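Local coordinates for protein profilin-1A (Acanthamoeba castellanii, PDB 1ACF) that binds monomeric actin, preventing its polymerization at high concentration and enhancing it at low concentration, and by binding PIP2 inhibits the formation of IP3 and DG, at residues A20-D25 / F35-A40; T43-A48 / K93-G98; A54-G59 / Y67-A72; D73-Y78 / K115-L120. One frame throughout, in Å; residues are numbered along the deposited sequence.

Contact 1: A20-D25 / F35-A40; sequences AILGLD and FAVTPA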
loop_
_atom_site.group_PDB
_atom_site.type_symbol
_atom_site.label_atom_id
_atom_site.label_comp_id
_atom_site.label_asym_id
_atom_site.label_seq_id
_atom_site.Cartn_x
_atom_site.Cartn_y
_atom_site.Cartn_z
ATOM N N ALA A 20 1.116 -6.040 0.681
ATOM C CA ALA A 20 -0.115 -6.764 0.275
ATOM C C ALA A 20 -0.513 -6.194 -1.108
ATOM O O ALA A 20 -0.031 -5.100 -1.437
ATOM C CB ALA A 20 -1.246 -6.644 1.255
ATOM N N ILE A 21 -1.314 -6.972 -1.815
ATOM C CA ILE A 21 -1.854 -6.564 -3.115
ATOM C C ILE A 21 -3.368 -6.746 -3.047
ATOM O O ILE A 21 -3.832 -7.881 -2.786
ATOM C CB ILE A 21 -1.267 -7.225 -4.386
ATOM C CG1 ILE A 21 0.114 -6.690 -4.800
ATOM C CG2 ILE A 21 -2.290 -6.957 -5.541
ATOM C CD1 ILE A 21 0.757 -7.609 -5.895
ATOM N N LEU A 22 -4.045 -5.606 -3.177
ATOM C CA LEU A 22 -5.518 -5.699 -3.148
ATOM C C LEU A 22 -6.231 -5.455 -4.495
ATOM O O LEU A 22 -5.728 -4.869 -5.454
ATOM C CB LEU A 22 -6.045 -4.630 -2.193
ATOM C CG LEU A 22 -5.952 -4.624 -0.708
ATOM C CD1 LEU A 22 -4.648 -5.175 -0.211
ATOM C CD2 LEU A 22 -6.205 -3.174 -0.314
ATOM N N GLY A 23 -7.492 -5.829 -4.445
ATOM C CA GLY A 23 -8.504 -5.645 -5.472
ATOM C C GLY A 23 -9.221 -4.314 -5.105
ATOM O O GLY A 23 -9.224 -3.867 -3.973
ATOM N N LEU A 24 -9.833 -3.717 -6.128
ATOM C CA LEU A 24 -10.579 -2.451 -6.003
ATOM C C LEU A 24 -11.824 -2.680 -5.192
ATOM O O LEU A 24 -12.449 -1.665 -4.776
ATOM C CB LEU A 24 -10.712 -1.795 -7.395
ATOM C CG LEU A 24 -9.487 -1.232 -8.084
ATOM C CD1 LEU A 24 -9.881 -0.489 -9.376
ATOM C CD2 LEU A 24 -8.784 -0.226 -7.188
ATOM N N ASP A 25 -12.158 -3.928 -4.910
ATOM C CA ASP A 25 -13.308 -4.171 -4.001
ATOM C C ASP A 25 -12.801 -4.194 -2.533
ATOM O O ASP A 25 -13.618 -4.434 -1.643
ATOM C CB ASP A 25 -14.023 -5.470 -4.269
ATOM C CG ASP A 25 -13.114 -6.688 -4.270
ATOM O OD1 ASP A 25 -11.902 -6.549 -4.353
ATOM O OD2 ASP A 25 -13.686 -7.780 -4.173
ATOM N N PHE A 35 1.188 -10.261 7.581
ATOM C CA PHE A 35 0.605 -8.909 7.334
ATOM C C PHE A 35 -0.890 -9.067 7.003
ATOM O O PHE A 35 -1.283 -9.841 6.133
ATOM C CB PHE A 35 1.395 -8.140 6.337
ATOM C CG PHE A 35 0.871 -6.778 5.983
ATOM C CD1 PHE A 35 0.609 -5.843 6.988
ATOM C CD2 PHE A 35 0.598 -6.423 4.669
ATOM C CE1 PHE A 35 0.204 -4.558 6.716
ATOM C CE2 PHE A 35 0.208 -5.105 4.341
ATOM C CZ PHE A 35 0.042 -4.164 5.387
ATOM N N ALA A 36 -1.796 -8.397 7.716
ATOM C CA ALA A 36 -3.209 -8.508 7.454
ATOM C C ALA A 36 -4.015 -7.217 7.308
ATOM O O ALA A 36 -4.307 -6.519 8.292
ATOM C CB ALA A 36 -3.915 -9.455 8.446
ATOM N N VAL A 37 -4.411 -6.928 6.100
ATOM C CA VAL A 37 -5.264 -5.779 5.742
ATOM C C VAL A 37 -6.701 -6.353 5.748
ATOM O O VAL A 37 -7.009 -7.311 5.024
ATOM C CB VAL A 37 -4.952 -5.086 4.431
ATOM C CG1 VAL A 37 -6.072 -4.115 4.063
ATOM C CG2 VAL A 37 -3.627 -4.352 4.439
ATOM N N THR A 38 -7.524 -5.833 6.638
ATOM C CA THR A 38 -8.889 -6.444 6.654
ATOM C C THR A 38 -9.700 -5.896 5.504
ATOM O O THR A 38 -9.313 -4.875 4.852
ATOM C CB THR A 38 -9.483 -6.369 8.104
ATOM O OG1 THR A 38 -9.856 -4.998 8.382
ATOM C CG2 THR A 38 -8.374 -6.813 9.101
ATOM N N PRO A 39 -10.805 -6.602 5.268
ATOM C CA PRO A 39 -11.751 -6.223 4.210
ATOM C C PRO A 39 -12.129 -4.753 4.410
ATOM O O PRO A 39 -12.015 -3.891 3.527
ATOM C CB PRO A 39 -12.975 -7.097 4.496
ATOM C CG PRO A 39 -12.374 -8.334 5.128
ATOM C CD PRO A 39 -11.272 -7.756 6.020
ATOM N N ALA A 40 -12.637 -4.607 5.620
ATOM C CA ALA A 40 -13.053 -3.324 6.140
ATOM C C ALA A 40 -11.957 -2.284 5.907
ATOM O O ALA A 40 -12.297 -1.218 5.353
ATOM C CB ALA A 40 -13.404 -3.502 7.616
#
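Phe35 reaches Ala20 at the place in the profilin fold where the chain leading into helix 39-50 passes over strand 18-23 of the central antiparallel sheet. The contact is buried and wholly apolar, and it can be followed along Phe35. Phe35 CB already points at the strand, yet lies 5.9 Å from Ala20 CB, too far for contact; the ring has to span the gap. With CG turned anti to the backbone N (chi1 178°), the ring is carried toward residue 20. Phe35 CD2 comes to 3.9 Å from Ala20 CB and also passes the backbone N of that residue. Phe35 CE2, the next atom out, makes the nearest approach, 3.7 Å from Ala20 CB. That methyl stands oblique to the ring. At the tip, Phe35 CZ turns to its own segment and lies 3.8 Å from Val37 CG2, so the ring bridges Ala20 and Val37. Beyond the segments, Phe35 also packs on Val99 of strand 94-100, while its backbone O is hydrogen-bonded to Thr31 OG1. The alternation of the strand then repeats the pattern two residues on: Leu22, like Ala20, faces residues 35-40, whereas Ile21 packs on Trp2 and Tyr5 of helix 2-11. Leu22 reaches the connecting segment through a looser touch, Leu22 CD2 lying 4.5 Å from Val37 CG1.

Contact 2: T43-A48 / K93-G98; sequences TTLAGA and KAILVG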
loop_
_atom_site.group_PDB
_atom_site.type_symbol
_atom_site.label_atom_id
_atom_site.label_comp_id
_atom_site.label_asym_id
_atom_site.label_seq_id
_atom_site.Cartn_x
_atom_site.Cartn_y
_atom_site.Cartn_z
ATOM N N THR A 43 -11.557 -1.922 2.029
ATOM C CA THR A 43 -12.641 -1.174 1.362
ATOM C C THR A 43 -12.498 0.333 1.645
ATOM O O THR A 43 -12.801 1.201 0.762
ATOM C CB THR A 43 -14.112 -1.692 1.400
ATOM O OG1 THR A 43 -14.809 -1.296 2.607
ATOM C CG2 THR A 43 -14.335 -3.200 1.162
ATOM N N THR A 44 -11.982 0.636 2.831
ATOM C CA THR A 44 -11.753 2.058 3.136
ATOM C C THR A 44 -10.671 2.669 2.231
ATOM O O THR A 44 -10.845 3.811 1.756
ATOM C CB THR A 44 -11.498 2.284 4.677
ATOM O OG1 THR A 44 -12.784 1.909 5.278
ATOM C CG2 THR A 44 -11.143 3.694 5.097
ATOM N N LEU A 45 -9.591 1.986 1.989
ATOM C CA LEU A 45 -8.452 2.432 1.205
ATOM C C LEU A 45 -8.942 2.759 -0.215
ATOM O O LEU A 45 -8.772 3.908 -0.614
ATOM C CB LEU A 45 -7.384 1.319 1.090
ATOM C CG LEU A 45 -6.030 1.740 0.547
ATOM C CD1 LEU A 45 -5.600 3.087 1.077
ATOM C CD2 LEU A 45 -5.030 0.649 0.936
ATOM N N ALA A 46 -9.513 1.682 -0.756
ATOM C CA ALA A 46 -10.037 1.769 -2.161
ATOM C C ALA A 46 -10.871 3.030 -2.309
ATOM O O ALA A 46 -10.603 3.930 -3.134
ATOM C CB ALA A 46 -10.706 0.445 -2.465
ATOM N N GLY A 47 -11.865 3.147 -1.448
ATOM C CA GLY A 47 -12.808 4.230 -1.367
ATOM C C GLY A 47 -12.144 5.598 -1.399
ATOM O O GLY A 47 -12.588 6.539 -2.093
ATOM N N ALA A 48 -11.081 5.698 -0.634
ATOM C CA ALA A 48 -10.329 6.965 -0.517
ATOM C C ALA A 48 -9.637 7.306 -1.839
ATOM O O ALA A 48 -9.338 8.497 -2.076
ATOM C CB ALA A 48 -9.394 6.899 0.679
ATOM N N LYS A 93 -6.311 -2.018 -11.939
ATOM C CA LYS A 93 -7.222 -2.997 -11.304
ATOM C C LYS A 93 -6.920 -3.411 -9.863
ATOM O O LYS A 93 -7.653 -4.274 -9.327
ATOM C CB LYS A 93 -7.155 -4.319 -12.135
ATOM C CG LYS A 93 -7.743 -4.167 -13.509
ATOM C CD LYS A 93 -7.158 -5.212 -14.476
ATOM C CE LYS A 93 -7.598 -4.734 -15.879
ATOM N NZ LYS A 93 -6.764 -3.540 -16.225
ATOM N N ALA A 94 -5.859 -2.893 -9.270
ATOM C CA ALA A 94 -5.392 -3.329 -7.949
ATOM C C ALA A 94 -4.765 -2.196 -7.170
ATOM O O ALA A 94 -4.539 -1.102 -7.714
ATOM C CB ALA A 94 -4.248 -4.381 -8.173
ATOM N N ILE A 95 -4.530 -2.556 -5.898
ATOM C CA ILE A 95 -3.860 -1.602 -4.994
ATOM C C ILE A 95 -2.656 -2.296 -4.310
ATOM O O ILE A 95 -2.851 -3.349 -3.743
ATOM C CB ILE A 95 -4.761 -0.995 -3.885
ATOM C CG1 ILE A 95 -6.070 -0.426 -4.491
ATOM C CG2 ILE A 95 -3.890 0.153 -3.240
ATOM C CD1 ILE A 95 -7.258 -0.310 -3.474
ATOM N N LEU A 96 -1.546 -1.612 -4.432
ATOM C CA LEU A 96 -0.277 -2.027 -3.840
ATOM C C LEU A 96 -0.133 -1.322 -2.470
ATOM O O LEU A 96 -0.381 -0.118 -2.429
ATOM C CB LEU A 96 0.981 -1.745 -4.646
ATOM C CG LEU A 96 1.107 -2.193 -6.046
ATOM C CD1 LEU A 96 2.470 -1.982 -6.652
ATOM C CD2 LEU A 96 0.747 -3.696 -6.081
ATOM N N VAL A 97 0.237 -2.161 -1.486
ATOM C CA VAL A 97 0.510 -1.653 -0.124
ATOM C C VAL A 97 1.935 -2.090 0.295
ATOM O O VAL A 97 2.178 -3.307 0.386
ATOM C CB VAL A 97 -0.500 -2.072 0.942
ATOM C CG1 VAL A 97 -0.136 -1.269 2.232
ATOM C CG2 VAL A 97 -1.960 -1.906 0.608
ATOM N N GLY A 98 2.751 -1.130 0.538
ATOM C CA GLY A 98 4.144 -1.324 0.975
ATOM C C GLY A 98 4.396 -0.600 2.305
ATOM O O GLY A 98 4.650 0.627 2.351
#
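Val97 O, in a probable hydrogen bond with Ala20 N, ties strand 94-98 to the neighbouring strand 18-23, while the Val97 side chain rises toward Leu45 of helix 43-48. Between helix and strand themselves the evidence is of apolar packing alone. The two axes approach to 10.1 Å at an angle of 111°, so the helix runs across the strand rather than along it, and two side chains on each partner carry the contact. Ile95 reaches the helix through CD1. Its CG1 lies beside the backbone N and its chain then extends (chi2 157°), which sets Ile95 CD1 against the helix surface, 3.7 Å from Ala46 CB and equally near Ala46 CA. The small alanine lets this methyl come right up to the helix backbone. Leu45 answers from the helix with its CD2 branch: Leu45 CD2 meets Val97 CG2 at 4.0 Å, the two side chains meeting at a slant. Leu45 CD2 also lies, more loosely, 4.4 Å from Ile95 CG2, and so spans both inward-facing strand residues. Leu45 continues onto Thr88 of strand 84-90 and Ile77 of strand 76-81, so the helix covers several adjacent strands on one face of the sheet. Leu96, pointing away between Ile95 and Val97, packs against Val113, Leu116, Ala117 and Leu120 of helix 106-121 on the other face.

Contact 3: A54-G59 / Y67-A72; sequences AIRAGG and YVTLRA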
loop_
_atom_site.group_PDB
_atom_site.type_symbol
_atom_site.label_atom_id
_atom_site.label_comp_id
_atom_site.label_asym_id
_atom_site.label_seq_id
_atom_site.Cartn_x
_atom_site.Cartn_y
_atom_site.Cartn_z
ATOM N N ALA A 54 -12.690 11.632 3.952
ATOM C CA ALA A 54 -12.588 10.880 5.201
ATOM C C ALA A 54 -11.128 10.870 5.689
ATOM O O ALA A 54 -10.825 11.617 6.648
ATOM C CB ALA A 54 -13.118 9.460 5.003
ATOM N N ILE A 55 -10.327 10.089 5.030
ATOM C CA ILE A 55 -8.931 9.798 5.216
ATOM C C ILE A 55 -8.016 10.961 5.389
ATOM O O ILE A 55 -7.045 10.957 6.188
ATOM C CB ILE A 55 -8.456 8.798 4.086
ATOM C CG1 ILE A 55 -8.615 7.320 4.565
ATOM C CG2 ILE A 55 -7.069 9.004 3.495
ATOM C CD1 ILE A 55 -10.067 6.900 4.920
ATOM N N ARG A 56 -8.195 12.040 4.647
ATOM C CA ARG A 56 -7.312 13.221 4.746
ATOM C C ARG A 56 -7.390 13.798 6.151
ATOM O O ARG A 56 -6.402 14.210 6.801
ATOM C CB ARG A 56 -7.679 14.211 3.623
ATOM C CG ARG A 56 -6.699 15.232 3.184
ATOM C CD ARG A 56 -5.578 14.810 2.288
ATOM N NE ARG A 56 -6.079 14.654 0.930
ATOM C CZ ARG A 56 -6.746 15.593 0.251
ATOM N NH1 ARG A 56 -6.829 16.871 0.603
ATOM N NH2 ARG A 56 -7.620 15.179 -0.710
ATOM N N ALA A 57 -8.608 13.831 6.702
ATOM C CA ALA A 57 -8.777 14.390 8.042
ATOM C C ALA A 57 -8.635 13.379 9.151
ATOM O O ALA A 57 -8.176 13.794 10.239
ATOM C CB ALA A 57 -10.092 15.163 8.140
ATOM N N GLY A 58 -9.029 12.133 9.018
ATOM C CA GLY A 58 -8.985 11.133 10.070
ATOM C C GLY A 58 -7.869 10.139 10.038
ATOM O O GLY A 58 -7.767 9.425 11.067
ATOM N N GLY A 59 -7.045 10.028 9.047
ATOM C CA GLY A 59 -5.974 9.027 8.915
ATOM C C GLY A 59 -6.648 7.703 8.518
ATOM O O GLY A 59 -7.888 7.684 8.292
ATOM N N TYR A 67 -2.293 5.208 10.708
ATOM C CA TYR A 67 -1.412 6.169 10.082
ATOM C C TYR A 67 -2.144 7.477 9.796
ATOM O O TYR A 67 -3.353 7.502 9.632
ATOM C CB TYR A 67 -0.971 5.604 8.713
ATOM C CG TYR A 67 -0.181 4.328 8.824
ATOM C CD1 TYR A 67 -0.853 3.116 8.837
ATOM C CD2 TYR A 67 1.211 4.366 8.788
ATOM C CE1 TYR A 67 -0.151 1.905 8.897
ATOM C CE2 TYR A 67 1.919 3.172 8.875
ATOM C CZ TYR A 67 1.243 1.971 8.914
ATOM O OH TYR A 67 1.964 0.798 8.969
ATOM N N VAL A 68 -1.386 8.527 9.728
ATOM C CA VAL A 68 -1.959 9.835 9.376
ATOM C C VAL A 68 -1.530 10.009 7.917
ATOM O O VAL A 68 -0.423 9.589 7.596
ATOM C CB VAL A 68 -1.610 11.002 10.299
ATOM C CG1 VAL A 68 -1.994 10.676 11.746
ATOM C CG2 VAL A 68 -0.197 11.522 10.159
ATOM N N THR A 69 -2.435 10.611 7.139
ATOM C CA THR A 69 -2.237 10.859 5.728
ATOM C C THR A 69 -1.277 11.993 5.386
ATOM O O THR A 69 -1.546 13.152 5.716
ATOM C CB THR A 69 -3.617 11.156 5.001
ATOM O OG1 THR A 69 -4.513 10.136 5.484
ATOM C CG2 THR A 69 -3.475 11.181 3.482
ATOM N N LEU A 70 -0.199 11.609 4.728
ATOM C CA LEU A 70 0.819 12.555 4.277
ATOM C C LEU A 70 0.421 13.129 2.877
ATOM O O LEU A 70 0.522 14.337 2.691
ATOM C CB LEU A 70 2.144 11.857 4.228
ATOM C CG LEU A 70 3.222 11.830 5.242
ATOM C CD1 LEU A 70 4.264 10.775 4.785
ATOM C CD2 LEU A 70 3.882 13.197 5.344
ATOM N N ARG A 71 0.011 12.272 1.981
ATOM C CA ARG A 71 -0.403 12.495 0.588
ATOM C C ARG A 71 -1.567 11.635 0.115
ATOM O O ARG A 71 -1.604 10.400 0.372
ATOM C CB ARG A 71 0.893 12.320 -0.238
ATOM C CG ARG A 71 0.792 11.826 -1.645
ATOM C CD ARG A 71 1.999 12.036 -2.494
ATOM N NE ARG A 71 2.028 11.246 -3.707
ATOM C CZ ARG A 71 2.806 11.338 -4.790
ATOM N NH1 ARG A 71 3.675 12.330 -4.999
ATOM N NH2 ARG A 71 2.777 10.449 -5.797
ATOM N N ALA A 72 -2.605 12.141 -0.559
ATOM C CA ALA A 72 -3.772 11.438 -1.093
ATOM C C ALA A 72 -4.299 12.100 -2.407
ATOM O O ALA A 72 -4.711 13.267 -2.483
ATOM C CB ALA A 72 -4.982 11.236 -0.199
HETATM O O HOH W 1 -4.890 11.992 8.534
#
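The C-terminal end of helix 53-58 is tied to strand 65-72 by a side chain-to-backbone hydrogen bond between Thr69 and Ile55. The Thr69 hydroxyl donates from OG1 to Ile55 O at 2.8 Å. It comes from above the carbonyl plane, 57° out of it, while Gly59 N binds Ile55 O at 3.0 Å from the opposite face; one carbonyl thus serves both the last turn of the helix and the strand. Thr69 OG1 also sits 3.4 Å from Ile55 CG2, the two side chains crossing at about a right angle. A water adds a second link, donating to Arg56 O and accepting from Thr69 N at 3.1 Å. Further along, beyond the classic beta bulge at Leu70 and Arg71 where the strand turns a corner, the Arg56 chain bends at chi2 and chi3, bringing the edge of its guanidinium over to the strand, with Arg56 NE 3.8 Å from Ala72 CB. Gly59 leaves the helix with positive phi (77°), and its CA passes 3.1 Å from Tyr67 O, where a side chain would collide with that oxygen. This is a short helix terminated by a positive-phi glycine and held against a strand of the sheet.

Contact 4: D73-Y78 / K115-L120; sequences DDRSIY and KLADYL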
loop_
_atom_site.group_PDB
_atom_site.type_symbol
_atom_site.label_atom_id
_atom_site.label_comp_id
_atom_site.label_asym_id
_atom_site.label_seq_id
_atom_site.Cartn_x
_atom_site.Cartn_y
_atom_site.Cartn_z
ATOM N N ASP A 73 -4.228 11.281 -3.419
ATOM C CA ASP A 73 -4.646 11.569 -4.812
ATOM C C ASP A 73 -5.301 10.318 -5.393
ATOM O O ASP A 73 -5.648 9.391 -4.623
ATOM C CB ASP A 73 -3.556 12.211 -5.606
ATOM C CG ASP A 73 -2.262 11.532 -5.836
ATOM O OD1 ASP A 73 -2.212 10.406 -6.345
ATOM O OD2 ASP A 73 -1.184 12.123 -5.640
ATOM N N ASP A 74 -5.431 10.300 -6.676
ATOM C CA ASP A 74 -6.076 9.243 -7.478
ATOM C C ASP A 74 -5.157 8.060 -7.717
ATOM O O ASP A 74 -5.631 6.961 -8.017
ATOM C CB ASP A 74 -6.598 9.828 -8.813
ATOM C CG ASP A 74 -7.503 11.025 -8.553
ATOM O OD1 ASP A 74 -8.450 10.880 -7.737
ATOM O OD2 ASP A 74 -7.241 12.096 -9.109
ATOM N N ARG A 75 -3.858 8.364 -7.514
ATOM C CA ARG A 75 -2.904 7.251 -7.702
ATOM C C ARG A 75 -2.188 6.839 -6.425
ATOM O O ARG A 75 -1.957 5.641 -6.221
ATOM C CB ARG A 75 -1.908 7.539 -8.842
ATOM C CG ARG A 75 -0.864 6.390 -9.048
ATOM C CD ARG A 75 0.414 6.992 -9.422
ATOM N NE ARG A 75 1.524 6.212 -9.653
ATOM C CZ ARG A 75 2.091 5.458 -10.572
ATOM N NH1 ARG A 75 1.582 5.227 -11.775
ATOM N NH2 ARG A 75 3.306 4.911 -10.329
ATOM N N SER A 76 -1.872 7.774 -5.550
ATOM C CA SER A 76 -1.083 7.520 -4.350
ATOM C C SER A 76 -1.569 8.060 -3.041
ATOM O O SER A 76 -1.681 9.296 -2.993
ATOM C CB SER A 76 0.251 8.303 -4.587
ATOM O OG SER A 76 0.975 7.591 -5.586
ATOM N N ILE A 77 -1.657 7.181 -2.053
ATOM C CA ILE A 77 -1.966 7.533 -0.673
ATOM C C ILE A 77 -0.781 7.084 0.235
ATOM O O ILE A 77 -0.446 5.888 0.372
ATOM C CB ILE A 77 -3.294 6.955 -0.115
ATOM C CG1 ILE A 77 -4.520 7.670 -0.767
ATOM C CG2 ILE A 77 -3.354 7.137 1.480
ATOM C CD1 ILE A 77 -5.828 6.804 -0.593
ATOM N N TYR A 78 -0.195 8.065 0.877
ATOM C CA TYR A 78 0.930 7.843 1.798
ATOM C C TYR A 78 0.478 8.106 3.269
ATOM O O TYR A 78 -0.187 9.093 3.616
ATOM C CB TYR A 78 2.127 8.687 1.406
ATOM C CG TYR A 78 2.838 8.342 0.108
ATOM C CD1 TYR A 78 2.394 7.400 -0.821
ATOM C CD2 TYR A 78 3.933 9.137 -0.247
ATOM C CE1 TYR A 78 3.046 7.221 -2.040
ATOM C CE2 TYR A 78 4.595 8.987 -1.447
ATOM C CZ TYR A 78 4.153 8.002 -2.338
ATOM O OH TYR A 78 4.884 7.886 -3.491
ATOM N N LYS A 115 7.419 2.314 -8.622
ATOM C CA LYS A 115 7.991 1.677 -9.807
ATOM C C LYS A 115 7.354 0.327 -10.097
ATOM O O LYS A 115 7.268 -0.003 -11.302
ATOM C CB LYS A 115 9.483 1.454 -9.691
ATOM C CG LYS A 115 10.298 2.552 -10.277
ATOM C CD LYS A 115 9.552 3.853 -10.418
ATOM C CE LYS A 115 10.493 4.780 -11.211
ATOM N NZ LYS A 115 10.075 6.201 -11.104
ATOM N N LEU A 116 6.982 -0.474 -9.101
ATOM C CA LEU A 116 6.354 -1.776 -9.311
ATOM C C LEU A 116 4.914 -1.522 -9.867
ATOM O O LEU A 116 4.402 -2.401 -10.524
ATOM C CB LEU A 116 6.181 -2.620 -8.036
ATOM C CG LEU A 116 6.440 -4.090 -7.985
ATOM C CD1 LEU A 116 5.481 -4.925 -7.136
ATOM C CD2 LEU A 116 6.600 -4.717 -9.329
ATOM N N ALA A 117 4.334 -0.413 -9.462
ATOM C CA ALA A 117 2.972 -0.026 -9.918
ATOM C C ALA A 117 3.075 0.240 -11.453
ATOM O O ALA A 117 2.269 -0.361 -12.169
ATOM C CB ALA A 117 2.458 1.125 -9.188
ATOM N N ASP A 118 4.029 1.071 -11.826
ATOM C CA ASP A 118 4.335 1.404 -13.201
ATOM C C ASP A 118 4.535 0.142 -14.034
ATOM O O ASP A 118 4.001 0.041 -15.158
ATOM C CB ASP A 118 5.564 2.313 -13.391
ATOM C CG ASP A 118 5.246 3.766 -13.071
ATOM O OD1 ASP A 118 4.077 4.149 -12.929
ATOM O OD2 ASP A 118 6.231 4.538 -12.925
ATOM N N TYR A 119 5.317 -0.794 -13.513
ATOM C CA TYR A 119 5.555 -2.054 -14.263
ATOM C C TYR A 119 4.289 -2.877 -14.381
ATOM O O TYR A 119 4.045 -3.503 -15.435
ATOM C CB TYR A 119 6.761 -2.752 -13.654
ATOM C CG TYR A 119 6.995 -4.177 -14.036
ATOM C CD1 TYR A 119 6.244 -5.209 -13.549
ATOM C CD2 TYR A 119 8.016 -4.478 -14.960
ATOM C CE1 TYR A 119 6.500 -6.528 -13.909
ATOM C CE2 TYR A 119 8.261 -5.758 -15.375
ATOM C CZ TYR A 119 7.496 -6.773 -14.842
ATOM O OH TYR A 119 7.700 -8.090 -15.243
ATOM N N LEU A 120 3.466 -2.885 -13.333
ATOM C CA LEU A 120 2.250 -3.659 -13.300
ATOM C C LEU A 120 1.142 -3.090 -14.217
ATOM O O LEU A 120 0.398 -3.876 -14.764
ATOM C CB LEU A 120 1.797 -4.007 -11.915
ATOM C CG LEU A 120 2.600 -4.998 -11.059
ATOM C CD1 LEU A 120 1.989 -4.979 -9.661
ATOM C CD2 LEU A 120 2.630 -6.352 -11.717
#
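Arg75 and Asp118 meet with their side chains at about a right angle, and the guanidinium and carboxylate planes are turned 59° from each other. This twist excludes the flat, two-oxygen pairing of the two groups. Instead the end of the guanidinium, NH1 and NH2 together, closes on one oxygen: Asp118 OD1 accepts from Arg75 NH1 at 3.0 Å and from Arg75 NH2 at 2.8 Å. OD1 lies near the guanidinium plane, at its edge. Seen from the carboxylate, however, the two donors differ: NH1 arrives nearly in line with the CG-OD1 bond, whereas NH2 stands 55° above the carboxylate plane. Neither bond is straight, with an N-H...O angle of 139° at NH1, as expected where two donors share one acceptor. Arg75 leaves its backbone with CG anti to N and then kinks at chi2, which sends the group across to helix 115-120. There Ala117 CB lies 4.0 Å from Arg75 NH2, obliquely to the guanidinium. The base of Arg75 is braced by an Asx turn, Asp73 OD1 accepting from Arg75 N at 2.9 Å through its anti lone pair; Ser76 N, 2.8 Å from Asp73 OD1 and above the carboxylate plane, extends this to an Asx motif. Arg75 NH2 has a second acidic partner in Glu114, which also bonds Ser76 and Tyr78. Lys115, an actin-binding site residue, keeps its NZ 6.9 Å from Arg75 NH2. Two carboxylates around one arginine probably balance its positive charge and hold the guanidinium in place beside the helix that carries Lys115.

In the fold
Contacts 1 and 2 lie in the core and are apolar, contact 1 at the segment leading into helix 39-50 and contact 2 on the helix itself; their strands 18-23 and 94-100 are neighbours in the sheet. Contacts 3 and 4 are only partly buried and rely on polar chemistry, contact 3 on a hydroxyl and a water at the sheet margin, contact 4 on a salt bridge. Their centres are about 17 Å apart, yet strands 65-72 and 76-81 are adjacent and bond to each other. Contact 2 connects the rest: Thr44 and Ala48 pack on Ile55 of contact 3, while Leu96 meets Ala117 and Leu120 of contact 4. Helices 39-50 and 106-121 thus cover opposite faces of one sheet.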